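Local coordinates for actin-related protein 8 (Homo sapiens, PDB 4FO0) that binds ATP with only low basal ATPase activity, does not polymerize, and serves as a proposed core subunit of the INO80 chromatin remodeling complex, at residues T240-I250 with V260-S268; L222-V231 with T567-Q578. All blocks are in the same frame, centred on the assembly; numbering follows the deposited sequence.

Contact 1 (T240-I250 with V260-S268); sequences TYGSGLSSTCI and VCCVEDGVS
Ser247 to Ile250 run antiparallel to Cys261 to Glu264, and two hydrogen-bonded pairs satisfy part of the backbone between them. Thr248 N donates to Val263 O (2.9 Å), while Val263 N returns the bond to Thr248 O (2.9 Å). Ile250 N meets Cys261 O at 2.8 Å, and the reciprocal bond from Cys261 N to Ile250 O is longer at 3.1 Å. Between these pairs, Cys249 turns its backbone to strand 503-507. Asp265 N approaches Ser246 O (2.9 Å) from well above the carbonyl plane, 44° out of it. The same Ser246 O accepts a proton from a water, which also donates to Thr240 OG1 and accepts from Gly266 N, tying helix end, strand entry and turn together. The two strands form a hairpin of the actin fold; the ATP-binding residues Asp252 to Asp255 span the end of strand 247-253 and the start of the connection, just beyond Ile250. Beyond Glu264 the chain reverses through Asp265 and Gly266 in a two-residue type I' turn; Glu264 N donates to Val267 O, and Val267 N returns a weak bond to Glu264 O. On one face of the pair, Val263 CG1 meets Thr240 CG2 tip to tip at 3.5 Å, Val263 CG2 lies 4.0 Å from Ile250 CG1, and Thr248 OG1 bonds Ser503 OG. Thr240 places CG2 there with OG1 set between its backbone N and carbonyl carbon (chi1 64°), leaving OG1 to bond Val237 O as well as the water. On the other face, Glu264 extends past Ser247 to a salt bridge with Lys499, and its OE1 bonds His269.

Contact 2 (L222-V231 with T567-Q578); sequences LMKMGFSGIV and TQELWIYQREWQ
Ile230 and Ile572 form the hydrogen-bonded pair of a short antiparallel ladder: Ile572 N donates to Ile230 O (2.9 Å) at 172°, and Ile230 N donates to Ile572 O (2.9 Å). The two isoleucines run alongside each other from the same face. Gln574 uses two donors: its backbone N bonds Ser228 O (2.9 Å), and its NE2 makes a weak bond to Phe227 O (2.8 Å). Gln574 and Met223 pass in opposing senses. Two successive kinks fold Met223 back (chi2 -49°, chi3 76°); its CG lies 3.8 Å from Trp577 CD1, and its sulfur stands at the indole edge in a Met-aromatic contact. Leu222 CD1 packs on Trp577 CB (3.7 Å), while Val231 CG2 is modelled implausibly close over one face of Trp571. Strand 572-573 thus returns the late chain to the sheet built by the N-terminal half, as in actin-family proteins. Further out, Glu576 OE2 accepts from Tyr573 N, the N-cap residue, as in half of a capping box, and salt-bridges Arg588. Asn219 holds Trp577 NE1, and Arg200 makes a cation-pi contact with Trp571. The carbonyls of Phe227 and Ser228 meet the start of helix 574-580, whose dipole would probably favour them.

In the fold
After the strands and helices of the first 200 residues, helix 211-225 and strand 229-234 supply the first half of contact 2. Helix 235-243 follows at once and leads into strand 247-253; contact 1 then closes a short loop, with nine residues between its segments, in the hairpin completed by strand 258-264. The closure of contact 2 comes 336 residues after its first segment, near the C terminus, so the whole of contact 1 falls within that long loop. Their centres are 26 Å apart and they do not touch. Contact 2 adds strand 572-573 to the sheet that also holds strands 17-21 and 200-205, whereas contact 1 pairs two neighbouring strands of the sheet holding strands 503-507 and 540-542.

Contact 1 (T240-I250 with V260-S268)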
loop_
_atom_site.group_PDB
_atom_site.type_symbol
_atom_site.label_atom_id
_atom_site.label_comp_id
_atom_site.label_asym_id
_atom_site.label_seq_id
_atom_site.Cartn_x
_atom_site.Cartn_y
_atom_site.Cartn_z
ATOM N N THR A 240 -10.125 10.972 -5.186
ATOM C CA THR A 240 -11.045 11.515 -6.188
ATOM C C THR A 240 -10.631 12.919 -6.623
ATOM O O THR A 240 -10.675 13.228 -7.808
ATOM C CB THR A 240 -12.520 11.514 -5.723
ATOM O OG1 THR A 240 -12.683 12.375 -4.591
ATOM C CG2 THR A 240 -12.956 10.111 -5.352
ATOM N N TYR A 241 -10.217 13.748 -5.660
ATOM C CA TYR A 241 -9.687 15.082 -5.930
ATOM C C TYR A 241 -8.455 15.058 -6.822
ATOM O O TYR A 241 -8.340 15.834 -7.765
ATOM C CB TYR A 241 -9.291 15.777 -4.630
ATOM C CG TYR A 241 -10.449 16.129 -3.739
ATOM C CD1 TYR A 241 -11.752 16.157 -4.229
ATOM C CD2 TYR A 241 -10.241 16.445 -2.400
ATOM C CE1 TYR A 241 -12.813 16.484 -3.400
ATOM C CE2 TYR A 241 -11.293 16.770 -1.569
ATOM C CZ TYR A 241 -12.575 16.790 -2.074
ATOM O OH TYR A 241 -13.609 17.122 -1.231
ATOM N N GLY A 242 -7.513 14.184 -6.501
ATOM C CA GLY A 242 -6.261 14.136 -7.230
ATOM C C GLY A 242 -6.453 13.678 -8.660
ATOM O O GLY A 242 -5.643 13.982 -9.531
ATOM N N SER A 243 -7.535 12.950 -8.907
ATOM C CA SER A 243 -7.748 12.337 -10.209
ATOM C C SER A 243 -8.734 13.141 -11.046
ATOM O O SER A 243 -8.744 13.034 -12.265
ATOM C CB SER A 243 -8.274 10.924 -10.021
ATOM O OG SER A 243 -9.591 10.994 -9.516
ATOM N N GLY A 244 -9.564 13.938 -10.378
ATOM C CA GLY A 244 -10.535 14.773 -11.051
ATOM C C GLY A 244 -11.868 14.097 -11.295
ATOM O O GLY A 244 -12.697 14.599 -12.054
ATOM N N LEU A 245 -12.076 12.954 -10.658
ATOM C CA LEU A 245 -13.348 12.243 -10.769
ATOM C C LEU A 245 -14.251 12.541 -9.582
ATOM O O LEU A 245 -14.087 11.954 -8.511
ATOM C CB LEU A 245 -13.112 10.737 -10.857
ATOM C CG LEU A 245 -12.611 10.203 -12.200
ATOM C CD1 LEU A 245 -12.037 11.318 -13.057
ATOM C CD2 LEU A 245 -11.568 9.111 -11.970
ATOM N N SER A 246 -15.211 13.438 -9.767
ATOM C CA SER A 246 -16.092 13.818 -8.665
ATOM C C SER A 246 -16.875 12.621 -8.113
ATOM O O SER A 246 -17.027 12.484 -6.898
ATOM C CB SER A 246 -17.048 14.946 -9.081
ATOM O OG SER A 246 -18.086 14.468 -9.927
ATOM N N SER A 247 -17.381 11.774 -9.008
ATOM C CA SER A 247 -18.097 10.567 -8.607
ATOM C C SER A 247 -17.424 9.336 -9.185
ATOM O O SER A 247 -17.132 9.280 -10.377
ATOM C CB SER A 247 -19.565 10.613 -9.045
ATOM O OG SER A 247 -20.342 11.365 -8.131
ATOM N N THR A 248 -17.190 8.337 -8.347
ATOM C CA THR A 248 -16.448 7.174 -8.803
ATOM C C THR A 248 -16.332 6.149 -7.697
ATOM O O THR A 248 -16.362 6.485 -6.511
ATOM C CB THR A 248 -15.020 7.593 -9.272
ATOM O OG1 THR A 248 -14.305 6.462 -9.767
ATOM C CG2 THR A 248 -14.228 8.214 -8.132
ATOM N N CYS A 249 -16.226 4.888 -8.087
ATOM C CA CYS A 249 -15.816 3.858 -7.150
ATOM C C CYS A 249 -14.279 3.893 -7.046
ATOM O O CYS A 249 -13.578 3.860 -8.065
ATOM C CB CYS A 249 -16.313 2.496 -7.622
ATOM S SG CYS A 249 -15.868 1.116 -6.543
ATOM N N ILE A 250 -13.763 3.998 -5.822
ATOM C CA ILE A 250 -12.319 4.061 -5.594
ATOM C C ILE A 250 -11.806 2.779 -4.985
ATOM O O ILE A 250 -12.380 2.262 -4.023
ATOM C CB ILE A 250 -11.931 5.134 -4.578
ATOM C CG1 ILE A 250 -12.755 6.380 -4.800
ATOM C CG2 ILE A 250 -10.413 5.411 -4.647
ATOM C CD1 ILE A 250 -12.676 6.866 -6.224
ATOM N N VAL A 260 -12.074 -0.412 -0.718
ATOM C CA VAL A 260 -13.079 -0.157 -1.735
ATOM C C VAL A 260 -14.143 0.776 -1.161
ATOM O O VAL A 260 -14.501 0.680 0.020
ATOM C CB VAL A 260 -13.757 -1.448 -2.195
ATOM C CG1 VAL A 260 -14.545 -1.203 -3.474
ATOM C CG2 VAL A 260 -12.720 -2.508 -2.437
ATOM N N CYS A 261 -14.637 1.693 -1.983
ATOM C CA CYS A 261 -15.773 2.499 -1.571
ATOM C C CYS A 261 -16.293 3.344 -2.717
ATOM O O CYS A 261 -15.626 3.514 -3.740
ATOM C CB CYS A 261 -15.428 3.369 -0.364
ATOM S SG CYS A 261 -14.531 4.904 -0.736
ATOM N N CYS A 262 -17.504 3.852 -2.555
ATOM C CA CYS A 262 -18.085 4.712 -3.571
ATOM C C CYS A 262 -18.109 6.139 -3.092
ATOM O O CYS A 262 -18.580 6.430 -1.989
ATOM C CB CYS A 262 -19.480 4.234 -3.935
ATOM S SG CYS A 262 -19.428 2.666 -4.794
ATOM N N VAL A 263 -17.576 7.024 -3.921
ATOM C CA VAL A 263 -17.453 8.419 -3.541
ATOM C C VAL A 263 -18.237 9.261 -4.515
ATOM O O VAL A 263 -18.135 9.087 -5.733
ATOM C CB VAL A 263 -15.975 8.861 -3.494
ATOM C CG1 VAL A 263 -15.853 10.376 -3.447
ATOM C CG2 VAL A 263 -15.284 8.231 -2.304
ATOM N N GLU A 264 -19.044 10.158 -3.960
ATOM C CA GLU A 264 -19.907 11.031 -4.743
ATOM C C GLU A 264 -19.757 12.455 -4.232
ATOM O O GLU A 264 -20.284 12.804 -3.173
ATOM C CB GLU A 264 -21.356 10.577 -4.610
ATOM C CG GLU A 264 -22.210 10.836 -5.832
ATOM C CD GLU A 264 -23.536 10.102 -5.766
ATOM O OE1 GLU A 264 -23.824 9.500 -4.711
ATOM O OE2 GLU A 264 -24.289 10.119 -6.765
ATOM N N ASP A 265 -19.005 13.260 -4.976
ATOM C CA ASP A 265 -18.787 14.671 -4.643
ATOM C C ASP A 265 -18.234 14.883 -3.239
ATOM O O ASP A 265 -18.857 15.562 -2.419
ATOM C CB ASP A 265 -20.083 15.473 -4.797
ATOM C CG ASP A 265 -20.835 15.130 -6.068
ATOM O OD1 ASP A 265 -20.202 15.097 -7.152
ATOM O OD2 ASP A 265 -22.057 14.878 -5.973
ATOM N N GLY A 266 -17.062 14.313 -2.965
ATOM C CA GLY A 266 -16.389 14.530 -1.694
ATOM C C GLY A 266 -16.980 13.711 -0.556
ATOM O O GLY A 266 -16.639 13.903 0.616
ATOM N N VAL A 267 -17.866 12.783 -0.887
ATOM C CA VAL A 267 -18.461 11.969 0.159
ATOM C C VAL A 267 -18.291 10.476 -0.083
ATOM O O VAL A 267 -18.752 9.932 -1.089
ATOM C CB VAL A 267 -19.948 12.280 0.320
ATOM C CG1 VAL A 267 -20.508 11.534 1.507
ATOM C CG2 VAL A 267 -20.137 13.763 0.482
ATOM N N SER A 268 -17.612 9.820 0.850
ATOM C CA SER A 268 -17.527 8.371 0.841
ATOM C C SER A 268 -18.779 7.813 1.497
ATOM O O SER A 268 -19.069 8.106 2.660
ATOM C CB SER A 268 -16.285 7.907 1.596
ATOM O OG SER A 268 -16.289 6.498 1.719
HETATM O O HOH W 1 -15.184 13.496 -5.185
#

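Contact 2 (L222-V231 with T567-Q578)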
loop_
_atom_site.group_PDB
_atom_site.type_symbol
_atom_site.label_atom_id
_atom_site.label_comp_id
_atom_site.label_asym_id
_atom_site.label_seq_id
_atom_site.Cartn_x
_atom_site.Cartn_y
_atom_site.Cartn_z
ATOM N N LEU A 222 -0.697 18.658 16.334
ATOM C CA LEU A 222 -0.906 19.982 16.896
ATOM C C LEU A 222 -0.082 20.238 18.160
ATOM O O LEU A 222 0.649 21.229 18.245
ATOM C CB LEU A 222 -2.401 20.200 17.170
ATOM C CG LEU A 222 -3.255 20.255 15.904
ATOM C CD1 LEU A 222 -4.697 20.485 16.255
ATOM C CD2 LEU A 222 -2.752 21.342 14.967
ATOM N N MET A 223 -0.190 19.332 19.128
ATOM C CA MET A 223 0.421 19.530 20.437
ATOM C C MET A 223 1.898 19.128 20.528
ATOM O O MET A 223 2.701 19.838 21.117
ATOM C CB MET A 223 -0.387 18.810 21.531
ATOM C CG MET A 223 -1.824 19.298 21.715
ATOM S SD MET A 223 -2.020 21.101 21.866
ATOM C CE MET A 223 -1.804 21.587 20.160
ATOM N N LYS A 224 2.257 17.986 19.962
ATOM C CA LYS A 224 3.618 17.477 20.116
ATOM C C LYS A 224 4.572 18.016 19.048
ATOM O O LYS A 224 5.725 18.303 19.326
ATOM C CB LYS A 224 3.619 15.945 20.080
ATOM C CG LYS A 224 2.867 15.286 21.209
ATOM C CD LYS A 224 3.797 15.001 22.375
ATOM C CE LYS A 224 3.079 14.237 23.476
ATOM N NZ LYS A 224 2.450 12.982 22.963
ATOM N N MET A 225 4.097 18.138 17.815
ATOM C CA MET A 225 4.982 18.527 16.730
ATOM C C MET A 225 4.967 20.040 16.487
ATOM O O MET A 225 5.970 20.611 16.048
ATOM C CB MET A 225 4.628 17.779 15.452
ATOM C CG MET A 225 5.161 16.366 15.387
ATOM S SD MET A 225 4.569 15.560 13.892
ATOM C CE MET A 225 5.945 15.787 12.777
ATOM N N GLY A 226 3.834 20.684 16.756
ATOM C CA GLY A 226 3.785 22.132 16.753
ATOM C C GLY A 226 3.195 22.830 15.545
ATOM O O GLY A 226 3.395 24.034 15.372
ATOM N N PHE A 227 2.481 22.087 14.708
ATOM C CA PHE A 227 1.706 22.696 13.642
ATOM C C PHE A 227 0.650 23.579 14.269
ATOM O O PHE A 227 0.192 23.299 15.368
ATOM C CB PHE A 227 1.010 21.627 12.830
ATOM C CG PHE A 227 1.907 20.912 11.890
ATOM C CD1 PHE A 227 2.024 21.335 10.573
ATOM C CD2 PHE A 227 2.627 19.808 12.311
ATOM C CE1 PHE A 227 2.850 20.674 9.687
ATOM C CE2 PHE A 227 3.458 19.141 11.436
ATOM C CZ PHE A 227 3.569 19.580 10.114
ATOM N N SER A 228 0.238 24.625 13.567
ATOM C CA SER A 228 -0.702 25.568 14.148
ATOM C C SER A 228 -2.123 25.158 13.835
ATOM O O SER A 228 -3.061 25.482 14.577
ATOM C CB SER A 228 -0.440 26.985 13.643
ATOM O OG SER A 228 -0.692 27.060 12.263
ATOM N N GLY A 229 -2.285 24.438 12.735
ATOM C CA GLY A 229 -3.595 23.933 12.373
ATOM C C GLY A 229 -3.494 22.690 11.522
ATOM O O GLY A 229 -2.431 22.369 11.010
ATOM N N ILE A 230 -4.617 22.006 11.355
ATOM C CA ILE A 230 -4.651 20.748 10.643
ATOM C C ILE A 230 -5.998 20.567 9.983
ATOM O O ILE A 230 -7.013 21.087 10.451
ATOM C CB ILE A 230 -4.452 19.554 11.614
ATOM C CG1 ILE A 230 -4.391 18.226 10.856
ATOM C CG2 ILE A 230 -5.587 19.489 12.623
ATOM C CD1 ILE A 230 -4.051 17.036 11.760
ATOM N N VAL A 231 -5.997 19.816 8.892
ATOM C CA VAL A 231 -7.226 19.327 8.296
ATOM C C VAL A 231 -7.088 17.830 8.081
ATOM O O VAL A 231 -6.126 17.352 7.472
ATOM C CB VAL A 231 -7.508 19.969 6.938
ATOM C CG1 VAL A 231 -8.670 19.258 6.278
ATOM C CG2 VAL A 231 -7.790 21.459 7.094
ATOM N N THR A 567 -12.358 24.638 2.069
ATOM C CA THR A 567 -11.349 24.203 3.022
ATOM C C THR A 567 -11.046 25.225 4.128
ATOM O O THR A 567 -10.635 24.857 5.223
ATOM C CB THR A 567 -10.052 23.788 2.291
ATOM O OG1 THR A 567 -10.329 22.668 1.441
ATOM C CG2 THR A 567 -8.966 23.401 3.279
ATOM N N GLN A 568 -11.260 26.505 3.853
ATOM C CA GLN A 568 -10.995 27.534 4.847
ATOM C C GLN A 568 -11.698 27.225 6.164
ATOM O O GLN A 568 -11.183 27.521 7.244
ATOM C CB GLN A 568 -11.429 28.894 4.321
ATOM C CG GLN A 568 -10.813 29.224 2.974
ATOM C CD GLN A 568 -11.251 30.575 2.438
ATOM O OE1 GLN A 568 -11.576 31.489 3.200
ATOM N NE2 GLN A 568 -11.266 30.706 1.117
ATOM N N GLU A 569 -12.865 26.602 6.072
ATOM C CA GLU A 569 -13.669 26.321 7.253
ATOM C C GLU A 569 -13.344 24.985 7.930
ATOM O O GLU A 569 -13.956 24.633 8.935
ATOM C CB GLU A 569 -15.151 26.358 6.887
ATOM C CG GLU A 569 -15.615 27.681 6.301
ATOM C CD GLU A 569 -16.094 27.542 4.859
ATOM O OE1 GLU A 569 -15.256 27.652 3.931
ATOM O OE2 GLU A 569 -17.310 27.319 4.655
ATOM N N LEU A 570 -12.388 24.236 7.390
ATOM C CA LEU A 570 -12.084 22.919 7.940
ATOM C C LEU A 570 -10.985 22.947 8.993
ATOM O O LEU A 570 -10.974 22.114 9.888
ATOM C CB LEU A 570 -11.719 21.930 6.830
ATOM C CG LEU A 570 -12.796 21.666 5.769
ATOM C CD1 LEU A 570 -12.312 20.674 4.712
ATOM C CD2 LEU A 570 -14.082 21.179 6.407
ATOM N N TRP A 571 -10.076 23.915 8.897
ATOM C CA TRP A 571 -8.912 23.963 9.788
ATOM C C TRP A 571 -9.264 23.892 11.262
ATOM O O TRP A 571 -10.142 24.604 11.742
ATOM C CB TRP A 571 -8.051 25.199 9.517
ATOM C CG TRP A 571 -7.535 25.236 8.127
ATOM C CD1 TRP A 571 -7.987 26.014 7.110
ATOM C CD2 TRP A 571 -6.483 24.430 7.580
ATOM N NE1 TRP A 571 -7.273 25.757 5.961
ATOM C CE2 TRP A 571 -6.343 24.789 6.224
ATOM C CE3 TRP A 571 -5.648 23.444 8.105
ATOM C CZ2 TRP A 571 -5.403 24.193 5.385
ATOM C CZ3 TRP A 571 -4.711 22.858 7.272
ATOM C CH2 TRP A 571 -4.599 23.230 5.929
ATOM N N ILE A 572 -8.570 23.018 11.974
ATOM C CA ILE A 572 -8.667 22.986 13.418
ATOM C C ILE A 572 -7.349 23.486 13.948
ATOM O O ILE A 572 -6.297 22.974 13.571
ATOM C CB ILE A 572 -8.912 21.572 13.939
ATOM C CG1 ILE A 572 -10.255 21.041 13.430
ATOM C CG2 ILE A 572 -8.861 21.556 15.454
ATOM C CD1 ILE A 572 -10.526 19.600 13.814
ATOM N N TYR A 573 -7.404 24.489 14.819
ATOM C CA TYR A 573 -6.194 25.145 15.297
ATOM C C TYR A 573 -5.808 24.698 16.686
ATOM O O TYR A 573 -6.638 24.191 17.443
ATOM C CB TYR A 573 -6.340 26.672 15.220
ATOM C CG TYR A 573 -6.443 27.162 13.790
ATOM C CD1 TYR A 573 -5.294 27.385 13.032
ATOM C CD2 TYR A 573 -7.687 27.358 13.181
ATOM C CE1 TYR A 573 -5.372 27.813 11.703
ATOM C CE2 TYR A 573 -7.780 27.786 11.852
ATOM C CZ TYR A 573 -6.615 28.014 11.121
ATOM O OH TYR A 573 -6.678 28.437 9.810
ATOM N N GLN A 574 -4.533 24.890 17.008
ATOM C CA GLN A 574 -3.974 24.438 18.274
ATOM C C GLN A 574 -4.827 24.732 19.495
ATOM O O GLN A 574 -5.085 23.838 20.306
ATOM C CB GLN A 574 -2.607 25.051 18.495
ATOM C CG GLN A 574 -1.498 24.422 17.717
ATOM C CD GLN A 574 -0.165 24.627 18.409
ATOM O OE1 GLN A 574 -0.083 24.584 19.638
ATOM N NE2 GLN A 574 0.884 24.864 17.629
ATOM N N ARG A 575 -5.245 25.986 19.649
ATOM C CA ARG A 575 -5.916 26.365 20.882
ATOM C C ARG A 575 -7.320 25.790 20.985
ATOM O O ARG A 575 -7.744 25.375 22.063
ATOM C CB ARG A 575 -5.905 27.876 21.109
ATOM C CG ARG A 575 -5.881 28.232 22.598
ATOM C CD ARG A 575 -5.533 29.690 22.833
ATOM N NE ARG A 575 -6.536 30.589 22.268
ATOM C CZ ARG A 575 -7.151 31.549 22.951
ATOM N NH1 ARG A 575 -6.865 31.743 24.233
ATOM N NH2 ARG A 575 -8.048 32.320 22.351
ATOM N N GLU A 576 -8.030 25.737 19.866
ATOM C CA GLU A 576 -9.324 25.059 19.853
ATOM C C GLU A 576 -9.155 23.594 20.259
ATOM O O GLU A 576 -10.016 23.008 20.916
ATOM C CB GLU A 576 -9.977 25.152 18.477
ATOM C CG GLU A 576 -9.910 26.545 17.857
ATOM C CD GLU A 576 -10.303 26.559 16.381
ATOM O OE1 GLU A 576 -10.916 27.551 15.935
ATOM O OE2 GLU A 576 -9.998 25.583 15.661
ATOM N N TRP A 577 -8.035 23.003 19.874
ATOM C CA TRP A 577 -7.773 21.631 20.224
ATOM C C TRP A 577 -7.454 21.489 21.678
ATOM O O TRP A 577 -8.078 20.683 22.389
ATOM C CB TRP A 577 -6.638 21.064 19.392
ATOM C CG TRP A 577 -6.428 19.604 19.663
ATOM C CD1 TRP A 577 -5.428 19.019 20.421
ATOM C CD2 TRP A 577 -7.263 18.492 19.212
ATOM N NE1 TRP A 577 -5.579 17.664 20.459
ATOM C CE2 TRP A 577 -6.658 17.283 19.753
ATOM C CE3 TRP A 577 -8.400 18.382 18.435
ATOM C CZ2 TRP A 577 -7.184 16.033 19.514
ATOM C CZ3 TRP A 577 -8.923 17.116 18.201
ATOM C CH2 TRP A 577 -8.328 15.970 18.730
ATOM N N GLN A 578 -6.479 22.256 22.142
ATOM C CA GLN A 578 -6.085 22.225 23.539
ATOM C C GLN A 578 -7.300 22.373 24.432
ATOM O O GLN A 578 -7.372 21.787 25.506
ATOM C CB GLN A 578 -5.097 23.348 23.826
ATOM C CG GLN A 578 -4.363 23.208 25.143
ATOM C CD GLN A 578 -3.063 23.984 25.160
ATOM O OE1 GLN A 578 -2.795 24.784 24.267
ATOM N NE2 GLN A 578 -2.249 23.748 26.179
#